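PDB 3LX3: 6-pyruvoyl tetrahydrobiopterin synthase, which belongs to the 6-pyruvoyl tetrahydropterin synthase family, zinc-binding proteins with an antiparallel sheet backed by helices, here with six chains in the assembly. Local coordinates for residues I20-V25 with S55-G60; Y94-N99 with P128-S133; C34-A39 with T46-N51. All coordinates share one frame; numbering follows the deposited sequence.

Contact 1: I20-V25 with S55-G60; sequences IAELLV and SLRLRG
Glu22 reaches from one strand of an antiparallel beta ladder to two arginines of the next, Arg57 and Arg59. The strands are neighbours in the main antiparallel sheet of this pterin synthase fold, and their short axes run at 166° to each other. Glu22 and Arg59 form a non-hydrogen-bonded pair, and their side chains run alongside each other in the same direction. Carboxylate and guanidinium are nearly coplanar, and Arg59 NE gives Glu22 OE2 a bond of 2.9 Å on its anti lone pair. Arg59 NH2 adds a weak bond to the same oxygen.

Arg57 comes across instead, with its guanidinium turned 75° from the carboxylate. Arg57 NH1 makes a salt bridge to Glu22 OE1 at 3.4 Å, with a weak hydrogen bond. Arg57 NE is bonded more strongly to Glu163 of strand 161-167. A bend at chi3 (-34°) turns the guanidinium back over Leu24, whose CD1 meets one face of it, 3.7 Å from Arg57 NH2. Arg59 also makes a cation-pi contact with Tyr161.

The other sheet face is apolar. Leu23 lies alongside Leu58, and Val25 alongside Leu56, with Val25 CG2 3.9 Å from Leu56 CB. Helix 71-85 covers this layer through Phe71, Leu74 and Val78. Residues 22-25 also pair with a strand of a second subunit, which continues the sheet across the interface. Between the two segments the backbone ladder closes with Val25 N to Leu56 O at 2.9 Å and Leu56 N to Val25 O at 3.0 Å.

Contact 2: Y94-N99 with P128-S133; sequences YSDVLN and PIKHSS. With XTN (2-amino-1,5-dihydropteridine-4,6-dione), chain C.
Asp96 OD1 takes a 2.6 Å hydrogen bond from a water that also bonds His131 NE2, at 2.8 Å. The water lies in the plane of the His131 ring, at its edge, and bridges the two loops. The same Asp96 OD1 has Lys130 NZ 4.0 Å away. This salt bridge is long and doubtful, because it belongs to one of two modelled conformers of Lys130. In that conformer, bends at chi3 and chi4 (55° and 47°) curl the chain round toward the carboxylate.

A second water links Ser95 OG to Lys130 O. It accepts from the serine and donates to the carbonyl, so Ser95 OG can also accept from Val97 N, which closes an ST turn. The one direct hydrogen bond between the segments is Tyr94 N to Ile129 O at 3.0 Å, with the donor above the carbonyl plane. Beside it the Tyr94 ring crosses Pro128, and Tyr94 CE2 meets Pro128 CB at 3.6 Å.

The loop 128-133 then leads into helix 134-149. Ser133 is its N-cap, with OG bonded to Glu136 N, and Ser133 CA lies 3.5 Å from O4 of the bound 2-amino-1,5-dihydropteridine-4,6-dione. Two water bridges thus supplement one direct backbone bond and the Tyr94-Pro128 packing. His131 is held at both ring nitrogens, ND1 by Glu136 and NE2 by the water shared with Asp96, which fixes the orientation of its ring.

Contact 3: C34-A39 with T46-N51; sequences CAHFIA and TLHGHN. With ZN (zinc ion), chain B.
His36, His48 and His50 converge on one zinc ion, each binding it through NE2 at 2.1 Å. Two waters also bind the zinc, at 2.0 and 2.2 Å. Glu168 also belongs to the site and packs on His36 and His50.

The His36 and His48 side chains run alongside each other, but their rings meet obliquely, planes 67° apart. The His50 ring meets that of His36 rim to rim. The His48 ring is fixed in rotation by its ND1, which donates to Thr46 O at 2.8 Å, in the carbonyl plane and nearly in the ring plane. His36 ND1 is held by Ser132, and His50 ND1 by Asn51 of the fourth subunit.

Behind the rings is an antiparallel ladder. His36 and His48 form one hydrogen-bonded pair, with His36 N to His48 O at 3.0 Å; Cys34 and His50 form another. All four side chains fall on the same sheet face. Between these pairs Ala35 faces Gly49, their CA atoms only 4.0 Å apart.

Leu47 CD1 touches Ala35 CB and the edge of the Phe37 ring. Phe89 of strand 89-92 packs on Ala35 and Leu47, while Ile90 packs on Cys34 on the histidine face. Leu98 of strand 98-103 packs on Phe37.

Contacts 1 and 3 join the same two strands, 20-40 and 48-61, at sites with centres about 30 Å apart on opposite sides of the chain's centre. Contact 3 is buried and uses its polar side chains to hold a metal. Contact 1 is partly buried, with a salt-bridge network on one face and a leucine-rich layer on the other. Contact 2 is also partly buried, but it joins loops and relies on waters. It touches contact 3, where His131 CD2 lies 3.2 Å from Ala39 O. The loop of contact 2 also supplies a second-shell partner to a zinc-binding histidine, while contact 1 extends the sheet into another subunit.

Contact 1: I20-V25 with S55-G60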
loop_
_atom_site.group_PDB
_atom_site.type_symbol
_atom_site.label_atom_id
_atom_site.label_comp_id
_atom_site.label_asym_id
_atom_site.label_seq_id
_atom_site.Cartn_x
_atom_site.Cartn_y
_atom_site.Cartn_z
ATOM N N ILE A 20 -29.443 -2.506 1.353
ATOM C CA ILE A 20 -28.518 -1.421 1.663
ATOM C C ILE A 20 -27.131 -1.781 1.176
ATOM O O ILE A 20 -26.669 -2.935 1.315
ATOM C CB ILE A 20 -28.449 -1.123 3.189
ATOM C CG1 ILE A 20 -29.801 -0.640 3.711
ATOM C CG2 ILE A 20 -27.343 -0.067 3.505
ATOM C CD1 ILE A 20 -29.988 -0.801 5.219
ATOM N N ALA A 21 -26.431 -0.807 0.600
ATOM C CA ALA A 21 -25.013 -0.960 0.348
ATOM C C ALA A 21 -24.301 0.306 0.779
ATOM O O ALA A 21 -24.881 1.392 0.733
ATOM C CB ALA A 21 -24.669 -1.293 -1.148
ATOM N N GLU A 22 -23.047 0.140 1.171
ATOM C CA GLU A 22 -22.146 1.249 1.517
ATOM C C GLU A 22 -21.095 1.361 0.444
ATOM O O GLU A 22 -20.405 0.406 0.169
ATOM C CB GLU A 22 -21.508 0.996 2.857
ATOM C CG GLU A 22 -20.538 2.000 3.338
ATOM C CD GLU A 22 -20.003 1.588 4.693
ATOM O OE1 GLU A 22 -18.862 1.071 4.774
ATOM O OE2 GLU A 22 -20.732 1.732 5.679
ATOM N N LEU A 23 -20.961 2.544 -0.150
ATOM C CA LEU A 23 -19.969 2.776 -1.175
ATOM C C LEU A 23 -18.802 3.575 -0.581
ATOM O O LEU A 23 -19.020 4.483 0.255
ATOM C CB LEU A 23 -20.551 3.558 -2.329
ATOM C CG LEU A 23 -21.698 2.900 -3.057
ATOM C CD1 LEU A 23 -22.070 3.725 -4.281
ATOM C CD2 LEU A 23 -21.473 1.437 -3.417
ATOM N N LEU A 24 -17.597 3.257 -1.027
ATOM C CA LEU A 24 -16.377 3.956 -0.639
ATOM C C LEU A 24 -15.616 4.333 -1.876
ATOM O O LEU A 24 -15.325 3.458 -2.718
ATOM C CB LEU A 24 -15.479 3.066 0.221
ATOM C CG LEU A 24 -14.080 3.623 0.562
ATOM C CD1 LEU A 24 -14.181 4.847 1.455
ATOM C CD2 LEU A 24 -13.295 2.499 1.251
ATOM N N VAL A 25 -15.271 5.607 -1.983
ATOM C CA VAL A 25 -14.348 6.017 -3.012
ATOM C C VAL A 25 -13.116 6.671 -2.336
ATOM O O VAL A 25 -13.229 7.533 -1.479
ATOM C CB VAL A 25 -14.965 6.973 -4.088
ATOM C CG1 VAL A 25 -16.018 6.233 -4.890
ATOM C CG2 VAL A 25 -15.499 8.264 -3.481
ATOM N N SER A 55 -11.291 10.636 1.503
ATOM C CA SER A 55 -12.167 9.576 1.028
ATOM C C SER A 55 -13.604 9.870 1.390
ATOM O O SER A 55 -13.888 10.541 2.364
ATOM C CB SER A 55 -11.748 8.222 1.535
ATOM O OG SER A 55 -11.918 8.140 2.918
ATOM N N LEU A 56 -14.525 9.320 0.605
ATOM C CA LEU A 56 -15.961 9.486 0.837
ATOM C C LEU A 56 -16.620 8.123 0.931
ATOM O O LEU A 56 -16.390 7.262 0.076
ATOM C CB LEU A 56 -16.598 10.280 -0.316
ATOM C CG LEU A 56 -18.119 10.347 -0.382
ATOM C CD1 LEU A 56 -18.678 11.176 0.772
ATOM C CD2 LEU A 56 -18.533 10.944 -1.742
ATOM N N ARG A 57 -17.431 7.971 1.983
ATOM C CA ARG A 57 -18.258 6.794 2.199
ATOM C C ARG A 57 -19.706 7.249 2.293
ATOM O O ARG A 57 -20.010 8.296 2.879
ATOM C CB ARG A 57 -17.828 6.110 3.484
ATOM C CG ARG A 57 -18.573 4.858 3.915
ATOM C CD ARG A 57 -17.818 4.231 5.125
ATOM N NE ARG A 57 -16.350 4.411 5.031
ATOM C CZ ARG A 57 -15.416 3.454 5.066
ATOM N NH1 ARG A 57 -15.719 2.177 5.227
ATOM N NH2 ARG A 57 -14.138 3.796 4.965
ATOM N N LEU A 58 -20.596 6.441 1.749
ATOM C CA LEU A 58 -22.019 6.747 1.864
ATOM C C LEU A 58 -22.817 5.464 1.916
ATOM O O LEU A 58 -22.295 4.389 1.595
ATOM C CB LEU A 58 -22.487 7.654 0.732
ATOM C CG LEU A 58 -22.327 7.225 -0.744
ATOM C CD1 LEU A 58 -23.350 6.170 -1.141
ATOM C CD2 LEU A 58 -22.479 8.447 -1.644
ATOM N N ARG A 59 -24.080 5.555 2.338
ATOM C CA ARG A 59 -24.992 4.412 2.418
ATOM C C ARG A 59 -26.323 4.766 1.775
ATOM O O ARG A 59 -26.829 5.912 1.933
ATOM C CB ARG A 59 -25.249 4.000 3.867
ATOM C CG ARG A 59 -23.991 3.571 4.607
ATOM C CD ARG A 59 -24.199 3.437 6.065
ATOM N NE ARG A 59 -22.936 3.193 6.751
ATOM C CZ ARG A 59 -22.696 3.529 8.010
ATOM N NH1 ARG A 59 -23.635 4.124 8.733
ATOM N NH2 ARG A 59 -21.519 3.258 8.541
ATOM N N GLY A 60 -26.910 3.798 1.085
ATOM C CA GLY A 60 -28.273 3.944 0.552
ATOM C C GLY A 60 -28.734 2.584 0.104
ATOM O O GLY A 60 -28.033 1.585 0.291
#

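Contact 2: Y94-N99 with P128-S133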
loop_
_atom_site.group_PDB
_atom_site.type_symbol
_atom_site.label_atom_id
_atom_site.label_comp_id
_atom_site.label_asym_id
_atom_site.label_seq_id
_atom_site.Cartn_x
_atom_site.Cartn_y
_atom_site.Cartn_z
ATOM N N TYR A 94 -11.825 32.042 10.625
ATOM C CA TYR A 94 -12.460 32.275 11.904
ATOM C C TYR A 94 -11.593 32.028 13.154
ATOM O O TYR A 94 -12.093 31.900 14.247
ATOM C CB TYR A 94 -13.716 31.470 11.970
ATOM C CG TYR A 94 -14.767 31.780 10.943
ATOM C CD1 TYR A 94 -14.921 33.049 10.419
ATOM C CD2 TYR A 94 -15.632 30.806 10.500
ATOM C CE1 TYR A 94 -15.972 33.333 9.535
ATOM C CE2 TYR A 94 -16.646 31.098 9.621
ATOM C CZ TYR A 94 -16.809 32.343 9.120
ATOM O OH TYR A 94 -17.815 32.689 8.252
ATOM N N SER A 95 -10.288 32.018 12.991
ATOM C CA SER A 95 -9.398 31.771 14.113
ATOM C C SER A 95 -9.460 32.889 15.123
ATOM O O SER A 95 -9.359 34.076 14.754
ATOM C CB SER A 95 -7.956 31.691 13.628
ATOM O OG SER A 95 -7.078 31.471 14.733
ATOM N N ASP A 96 -9.520 32.508 16.391
ATOM C CA ASP A 96 -9.555 33.474 17.463
ATOM C C ASP A 96 -8.170 33.822 17.973
ATOM O O ASP A 96 -8.048 34.655 18.883
ATOM C CB ASP A 96 -10.437 32.959 18.613
ATOM C CG ASP A 96 -9.967 31.630 19.208
ATOM O OD1 ASP A 96 -9.220 30.853 18.576
ATOM O OD2 ASP A 96 -10.407 31.339 20.345
ATOM N N VAL A 97 -7.126 33.241 17.389
ATOM C CA VAL A 97 -5.750 33.511 17.814
ATOM C C VAL A 97 -4.865 34.048 16.706
ATOM O O VAL A 97 -3.653 34.168 16.871
ATOM C CB VAL A 97 -5.093 32.272 18.442
ATOM C CG1 VAL A 97 -5.811 31.839 19.706
ATOM C CG2 VAL A 97 -5.027 31.104 17.460
ATOM N N LEU A 98 -5.440 34.314 15.532
ATOM C CA LEU A 98 -4.710 34.904 14.427
ATOM C C LEU A 98 -5.346 36.223 14.070
ATOM O O LEU A 98 -6.587 36.338 14.073
ATOM C CB LEU A 98 -4.720 34.029 13.173
ATOM C CG LEU A 98 -4.181 32.623 13.343
ATOM C CD1 LEU A 98 -4.409 31.825 12.043
ATOM C CD2 LEU A 98 -2.735 32.655 13.750
ATOM N N ASN A 99 -4.509 37.228 13.803
ATOM C CA ASN A 99 -4.926 38.529 13.274
ATOM C C ASN A 99 -4.660 38.534 11.797
ATOM O O ASN A 99 -3.521 38.455 11.368
ATOM C CB ASN A 99 -4.143 39.633 13.993
ATOM C CG ASN A 99 -4.531 41.013 13.584
ATOM O OD1 ASN A 99 -4.657 41.307 12.413
ATOM N ND2 ASN A 99 -4.645 41.906 14.566
ATOM N N PRO A 128 -13.940 28.684 5.990
ATOM C CA PRO A 128 -14.710 29.104 7.175
ATOM C C PRO A 128 -14.583 28.125 8.346
ATOM O O PRO A 128 -15.551 27.481 8.796
ATOM C CB PRO A 128 -16.129 29.214 6.629
ATOM C CG PRO A 128 -16.177 28.213 5.521
ATOM C CD PRO A 128 -14.823 28.328 4.863
ATOM N N ILE A 129 -13.347 28.062 8.837
ATOM C CA ILE A 129 -12.970 27.229 9.959
ATOM C C ILE A 129 -12.155 28.052 10.957
ATOM O O ILE A 129 -11.589 29.081 10.614
ATOM C CB ILE A 129 -12.196 25.983 9.498
ATOM C CG1 ILE A 129 -10.898 26.342 8.828
ATOM C CG2 ILE A 129 -13.122 25.125 8.589
ATOM C CD1 ILE A 129 -10.050 25.115 8.304
ATOM N N LYS A 130 -12.084 27.569 12.194
ATOM C CA LYS A 130 -11.341 28.232 13.246
ATOM C C LYS A 130 -9.870 27.782 13.312
ATOM O O LYS A 130 -8.988 28.572 13.671
ATOM C CB LYS A 130 -12.024 28.005 14.594
ATOM C CG LYS A 130 -13.461 28.550 14.671
ATOM C CD LYS A 130 -14.149 28.098 15.937
ATOM C CE LYS A 130 -13.358 28.469 17.192
ATOM N NZ LYS A 130 -12.852 29.884 17.221
ATOM N N HIS A 131 -9.617 26.514 12.970
ATOM C CA HIS A 131 -8.258 25.924 13.002
ATOM C C HIS A 131 -8.111 25.093 11.770
ATOM O O HIS A 131 -9.068 24.406 11.376
ATOM C CB HIS A 131 -8.056 25.003 14.212
ATOM C CG HIS A 131 -8.569 25.588 15.498
ATOM N ND1 HIS A 131 -9.857 25.384 15.907
ATOM C CD2 HIS A 131 -7.986 26.385 16.425
ATOM C CE1 HIS A 131 -10.042 26.000 17.069
ATOM N NE2 HIS A 131 -8.933 26.638 17.396
ATOM N N SER A 132 -6.918 25.078 11.176
ATOM C CA SER A 132 -6.661 24.155 10.086
ATOM C C SER A 132 -6.304 22.729 10.555
ATOM O O SER A 132 -5.303 22.125 10.116
ATOM C CB SER A 132 -5.617 24.734 9.126
ATOM O OG SER A 132 -4.414 25.024 9.815
ATOM N N SER A 133 -7.153 22.218 11.455
ATOM C CA SER A 133 -7.006 20.843 11.901
ATOM C C SER A 133 -7.667 19.912 10.916
ATOM O O SER A 133 -8.562 20.265 10.132
ATOM C CB SER A 133 -7.616 20.664 13.279
ATOM O OG SER A 133 -9.039 20.881 13.271
HETATM N N1 XTN C . -4.181 16.314 16.329
HETATM C C2 XTN C . -5.431 16.278 15.824
HETATM N N2 XTN C . -6.434 15.697 16.508
HETATM N N3 XTN C . -5.724 16.908 14.587
HETATM C C4 XTN C . -4.768 17.486 13.842
HETATM O O4 XTN C . -5.083 17.990 12.737
HETATM N N5 XTN C . -2.438 18.045 13.694
HETATM C C6 XTN C . -1.185 18.056 14.239
HETATM O O6 XTN C . -0.258 18.584 13.620
HETATM C C7 XTN C . -0.963 17.476 15.525
HETATM N N8 XTN C . -1.995 16.916 16.159
HETATM C C4A XTN C . -3.475 17.470 14.371
HETATM C C8A XTN C . -3.213 16.889 15.612
HETATM O O HOH W 1 -6.274 28.892 14.161
HETATM O O HOH W 2 -8.283 28.526 19.398
#

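Contact 3: C34-A39 with T46-N51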
loop_
_atom_site.group_PDB
_atom_site.type_symbol
_atom_site.label_atom_id
_atom_site.label_comp_id
_atom_site.label_asym_id
_atom_site.label_seq_id
_atom_site.Cartn_x
_atom_site.Cartn_y
_atom_site.Cartn_z
ATOM N N CYS A 34 -1.146 21.177 0.285
ATOM C CA CYS A 34 -1.374 22.485 0.868
ATOM C C CYS A 34 -0.391 22.800 1.984
ATOM O O CYS A 34 0.138 21.893 2.652
ATOM C CB CYS A 34 -2.794 22.599 1.456
ATOM S SG CYS A 34 -4.073 22.623 0.183
ATOM N N ALA A 35 -0.201 24.101 2.207
ATOM C CA ALA A 35 0.526 24.588 3.350
ATOM C C ALA A 35 -0.468 24.986 4.461
ATOM O O ALA A 35 -1.602 25.381 4.184
ATOM C CB ALA A 35 1.380 25.795 2.950
ATOM N N HIS A 36 -0.034 24.886 5.721
ATOM C CA HIS A 36 -0.864 25.289 6.838
ATOM C C HIS A 36 0.003 25.466 8.078
ATOM O O HIS A 36 1.164 25.084 8.081
ATOM C CB HIS A 36 -2.012 24.279 7.070
ATOM C CG HIS A 36 -1.696 23.161 8.017
ATOM N ND1 HIS A 36 -2.511 22.878 9.095
ATOM C CD2 HIS A 36 -0.714 22.232 8.023
ATOM C CE1 HIS A 36 -2.023 21.823 9.732
ATOM N NE2 HIS A 36 -0.921 21.416 9.120
ATOM N N PHE A 37 -0.616 25.945 9.139
ATOM C CA PHE A 37 -0.088 25.727 10.486
ATOM C C PHE A 37 -1.257 25.799 11.465
ATOM O O PHE A 37 -2.156 26.651 11.352
ATOM C CB PHE A 37 1.080 26.704 10.851
ATOM C CG PHE A 37 0.714 28.169 10.886
ATOM C CD1 PHE A 37 0.236 28.769 12.043
ATOM C CD2 PHE A 37 0.953 28.960 9.775
ATOM C CE1 PHE A 37 -0.025 30.130 12.081
ATOM C CE2 PHE A 37 0.669 30.295 9.798
ATOM C CZ PHE A 37 0.171 30.874 10.948
ATOM N N ILE A 38 -1.196 24.943 12.476
ATOM C CA ILE A 38 -2.151 24.949 13.598
ATOM C C ILE A 38 -1.819 26.083 14.555
ATOM O O ILE A 38 -0.653 26.284 14.906
ATOM C CB ILE A 38 -2.049 23.625 14.405
ATOM C CG1 ILE A 38 -2.459 22.423 13.549
ATOM C CG2 ILE A 38 -2.871 23.717 15.729
ATOM C CD1 ILE A 38 -3.876 22.424 13.049
ATOM N N ALA A 39 -2.837 26.830 14.974
ATOM C CA ALA A 39 -2.721 27.779 16.064
ATOM C C ALA A 39 -3.974 27.703 16.896
ATOM O O ALA A 39 -5.077 27.729 16.371
ATOM C CB ALA A 39 -2.549 29.234 15.526
ATOM N N THR A 46 5.100 25.922 13.438
ATOM C CA THR A 46 5.751 26.472 12.259
ATOM C C THR A 46 4.999 26.118 11.006
ATOM O O THR A 46 4.332 25.064 10.908
ATOM C CB THR A 46 7.206 26.047 12.180
ATOM O OG1 THR A 46 7.318 24.633 12.271
ATOM C CG2 THR A 46 8.038 26.694 13.302
ATOM N N LEU A 47 5.123 26.980 10.000
ATOM C CA LEU A 47 4.598 26.724 8.663
ATOM C C LEU A 47 5.150 25.452 8.053
ATOM O O LEU A 47 6.353 25.224 8.041
ATOM C CB LEU A 47 4.950 27.919 7.749
ATOM C CG LEU A 47 4.485 27.842 6.299
ATOM C CD1 LEU A 47 2.990 27.924 6.203
ATOM C CD2 LEU A 47 5.126 29.006 5.512
ATOM N N HIS A 48 4.249 24.631 7.523
ATOM C CA HIS A 48 4.644 23.411 6.837
ATOM C C HIS A 48 3.520 23.020 5.876
ATOM O O HIS A 48 2.754 23.867 5.468
ATOM C CB HIS A 48 4.982 22.326 7.882
ATOM C CG HIS A 48 3.804 21.922 8.701
ATOM N ND1 HIS A 48 3.285 22.703 9.721
ATOM C CD2 HIS A 48 2.998 20.856 8.598
ATOM C CE1 HIS A 48 2.200 22.122 10.201
ATOM N NE2 HIS A 48 1.996 20.982 9.541
ATOM N N GLY A 49 3.491 21.768 5.446
ATOM C CA GLY A 49 2.451 21.346 4.539
ATOM C C GLY A 49 2.339 19.851 4.502
ATOM O O GLY A 49 3.059 19.148 5.190
ATOM N N HIS A 50 1.367 19.412 3.704
ATOM C CA HIS A 50 0.917 18.028 3.585
ATOM C C HIS A 50 0.328 17.756 2.216
ATOM O O HIS A 50 -0.236 18.639 1.577
ATOM C CB HIS A 50 -0.189 17.772 4.583
ATOM C CG HIS A 50 0.201 17.993 6.008
ATOM N ND1 HIS A 50 1.133 17.208 6.654
ATOM C CD2 HIS A 50 -0.199 18.921 6.907
ATOM C CE1 HIS A 50 1.283 17.649 7.888
ATOM N NE2 HIS A 50 0.481 18.686 8.074
ATOM N N ASN A 51 0.382 16.485 1.820
ATOM C CA ASN A 51 -0.464 15.944 0.796
ATOM C C ASN A 51 -1.702 15.430 1.495
ATOM O O ASN A 51 -1.746 14.294 1.958
ATOM C CB ASN A 51 0.238 14.790 0.103
ATOM C CG ASN A 51 1.557 15.162 -0.514
ATOM O OD1 ASN A 51 1.695 16.229 -1.112
ATOM N ND2 ASN A 51 2.565 14.289 -0.350
HETATM ZN ZN ZN B . 0.266 19.824 9.825
HETATM O O HOH W 3 -0.109 20.395 11.758
HETATM O O HOH W 4 1.281 18.217 10.897
#